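Local atomic coordinates of mRNA export factor (Human herpesvirus 1, PDB entry 4YXP), a protein that regulates viral gene expression, inhibiting host splicing and mediating nuclear export of viral intronless mRNAs, and dimerises through the C-terminal domain described here. Residues Ser84-Phe89 with Leu123-Met128. Residues are numbered along the deposited sequence; the frame is centred on the assembly and turned at random.
Sequences SLYRTF and LAWCKM
A single indole joins two helices here: the six-membered ring of Trp125, from helix 112-132, packs against Leu85, Tyr86 and Phe89 of helix 75-91. This is a buried helix-helix contact in the largely helical, strand-free C-terminal domain of ICP27, away from the zinc site. The segments run nearly perpendicular, at 97°, and their axes come no closer than 12.2 Å. Trp125 bridges this distance. Its CB points toward helix 75-91, and with CG anti to the backbone N (chi1 180°) the indole extends further that way. Leu85 CD2 packs against Trp125 CZ3 at 3.8 Å. Tyr86 meets the indole through CB, while its OH is hydrogen-bonded to Pro135 O. Phe89 lies oblique to the six-membered ring of Trp125, with planes at 61° and centroids 5.8 Å apart; its CD2 and CE2 both reach Trp125 CZ2. Within helix 112-132, Met128 CE sits over one indole face, toward the rim. Trp125 NE1 hydrogen-bonds to Asp140 OD2, which should help fix the rotation of the ring. Tyr268 and Phe269 of the second subunit, both in the region important for homodimerization, pack on Phe89 (edge-to-face) and on Trp125, respectively. At the far end of the indole, Trp125 CH2 comes to 3.7 Å from Tyr86 N, with the nitrogen lying close to the indole plane, beside the rim.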
loop_
_atom_site.group_PDB
_atom_site.type_symbol
_atom_site.label_atom_id
_atom_site.label_comp_id
_atom_site.label_asym_id
_atom_site.label_seq_id
_atom_site.Cartn_x
_atom_site.Cartn_y
_atom_site.Cartn_z
ATOM N N SER B 84 -3.865 -9.761 29.872
ATOM C CA SER B 84 -3.321 -8.576 30.529
ATOM C C SER B 84 -3.302 -7.374 29.584
ATOM O O SER B 84 -3.746 -6.282 29.937
ATOM C CB SER B 84 -1.907 -8.854 31.043
ATOM O OG SER B 84 -1.316 -7.681 31.573
ATOM N N LEU B 85 -2.778 -7.579 28.382
ATOM C CA LEU B 85 -2.704 -6.503 27.402
ATOM C C LEU B 85 -4.113 -6.071 27.012
ATOM O O LEU B 85 -4.394 -4.878 26.860
ATOM C CB LEU B 85 -1.911 -6.950 26.171
ATOM C CG LEU B 85 -1.710 -5.903 25.070
ATOM C CD1 LEU B 85 -0.878 -4.738 25.575
ATOM C CD2 LEU B 85 -1.058 -6.534 23.839
ATOM N N TYR B 86 -4.991 -7.057 26.857
ATOM C CA TYR B 86 -6.391 -6.824 26.518
ATOM C C TYR B 86 -7.013 -5.887 27.541
ATOM O O TYR B 86 -7.695 -4.925 27.191
ATOM C CB TYR B 86 -7.141 -8.160 26.472
ATOM C CG TYR B 86 -8.608 -8.088 26.105
ATOM C CD1 TYR B 86 -9.549 -7.602 27.002
ATOM C CD2 TYR B 86 -9.055 -8.545 24.874
ATOM C CE1 TYR B 86 -10.893 -7.548 26.672
ATOM C CE2 TYR B 86 -10.398 -8.496 24.536
ATOM C CZ TYR B 86 -11.311 -7.997 25.438
ATOM O OH TYR B 86 -12.648 -7.951 25.110
ATOM N N ARG B 87 -6.758 -6.183 28.813
ATOM C CA ARG B 87 -7.289 -5.405 29.922
ATOM C C ARG B 87 -6.766 -3.965 29.881
ATOM O O ARG B 87 -7.499 -3.016 30.155
ATOM C CB ARG B 87 -6.918 -6.089 31.246
ATOM C CG ARG B 87 -7.840 -5.779 32.403
ATOM C CD ARG B 87 -7.832 -6.900 33.443
ATOM N NE ARG B 87 -6.521 -7.090 34.064
ATOM C CZ ARG B 87 -5.744 -8.163 33.921
ATOM N NH1 ARG B 87 -6.116 -9.193 33.165
ATOM N NH2 ARG B 87 -4.576 -8.212 34.552
ATOM N N THR B 88 -5.497 -3.812 29.523
ATOM C CA THR B 88 -4.877 -2.495 29.406
ATOM C C THR B 88 -5.513 -1.678 28.270
ATOM O O THR B 88 -5.805 -0.490 28.438
ATOM C CB THR B 88 -3.350 -2.629 29.178
ATOM O OG1 THR B 88 -2.747 -3.205 30.347
ATOM C CG2 THR B 88 -2.701 -1.276 28.894
ATOM N N PHE B 89 -5.721 -2.310 27.118
ATOM C CA PHE B 89 -6.416 -1.662 26.008
ATOM C C PHE B 89 -7.799 -1.177 26.428
ATOM O O PHE B 89 -8.140 -0.009 26.248
ATOM C CB PHE B 89 -6.575 -2.618 24.819
ATOM C CG PHE B 89 -5.304 -2.890 24.057
ATOM C CD1 PHE B 89 -4.221 -2.027 24.121
ATOM C CD2 PHE B 89 -5.204 -4.016 23.259
ATOM C CE1 PHE B 89 -3.067 -2.288 23.409
ATOM C CE2 PHE B 89 -4.054 -4.283 22.547
ATOM C CZ PHE B 89 -2.983 -3.420 22.621
ATOM N N LEU B 123 -4.554 -12.056 13.570
ATOM C CA LEU B 123 -5.316 -13.296 13.672
ATOM C C LEU B 123 -4.959 -14.102 14.923
ATOM O O LEU B 123 -5.828 -14.745 15.515
ATOM C CB LEU B 123 -5.108 -14.147 12.415
ATOM C CG LEU B 123 -5.627 -13.547 11.097
ATOM C CD1 LEU B 123 -5.569 -14.579 9.985
ATOM C CD2 LEU B 123 -7.043 -12.999 11.230
ATOM N N ALA B 124 -3.696 -14.071 15.339
ATOM C CA ALA B 124 -3.310 -14.771 16.563
ATOM C C ALA B 124 -3.941 -14.091 17.778
ATOM O O ALA B 124 -4.345 -14.757 18.736
ATOM C CB ALA B 124 -1.799 -14.822 16.703
ATOM N N TRP B 125 -4.029 -12.766 17.729
ATOM C CA TRP B 125 -4.700 -11.995 18.776
ATOM C C TRP B 125 -6.169 -12.398 18.861
ATOM O O TRP B 125 -6.699 -12.626 19.948
ATOM C CB TRP B 125 -4.566 -10.493 18.503
ATOM C CG TRP B 125 -5.227 -9.606 19.522
ATOM C CD1 TRP B 125 -6.383 -8.893 19.366
ATOM C CD2 TRP B 125 -4.761 -9.327 20.851
ATOM N NE1 TRP B 125 -6.666 -8.191 20.516
ATOM C CE2 TRP B 125 -5.686 -8.441 21.441
ATOM C CE3 TRP B 125 -3.654 -9.744 21.598
ATOM C CZ2 TRP B 125 -5.538 -7.967 22.744
ATOM C CZ3 TRP B 125 -3.509 -9.269 22.893
ATOM C CH2 TRP B 125 -4.446 -8.392 23.450
ATOM N N CYS B 126 -6.822 -12.493 17.706
ATOM C CA CYS B 126 -8.209 -12.943 17.655
ATOM C C CYS B 126 -8.344 -14.359 18.207
ATOM O O CYS B 126 -9.299 -14.666 18.919
ATOM C CB CYS B 126 -8.745 -12.890 16.223
ATOM S SG CYS B 126 -9.067 -11.221 15.626
ATOM N N LYS B 127 -7.389 -15.224 17.877
ATOM C CA LYS B 127 -7.458 -16.609 18.321
ATOM C C LYS B 127 -7.286 -16.687 19.835
ATOM O O LYS B 127 -7.883 -17.540 20.496
ATOM C CB LYS B 127 -6.401 -17.474 17.627
ATOM C CG LYS B 127 -6.621 -18.961 17.878
ATOM C CD LYS B 127 -5.586 -19.850 17.210
ATOM C CE LYS B 127 -5.852 -21.312 17.559
ATOM N NZ LYS B 127 -4.940 -22.258 16.865
ATOM N N MET B 128 -6.473 -15.790 20.381
ATOM C CA MET B 128 -6.261 -15.736 21.823
ATOM C C MET B 128 -7.538 -15.277 22.527
ATOM O O MET B 128 -7.920 -15.835 23.559
ATOM C CB MET B 128 -5.088 -14.806 22.153
ATOM C CG MET B 128 -4.814 -14.632 23.648
ATOM S SD MET B 128 -5.867 -13.405 24.456
ATOM C CE MET B 128 -5.380 -11.904 23.607
#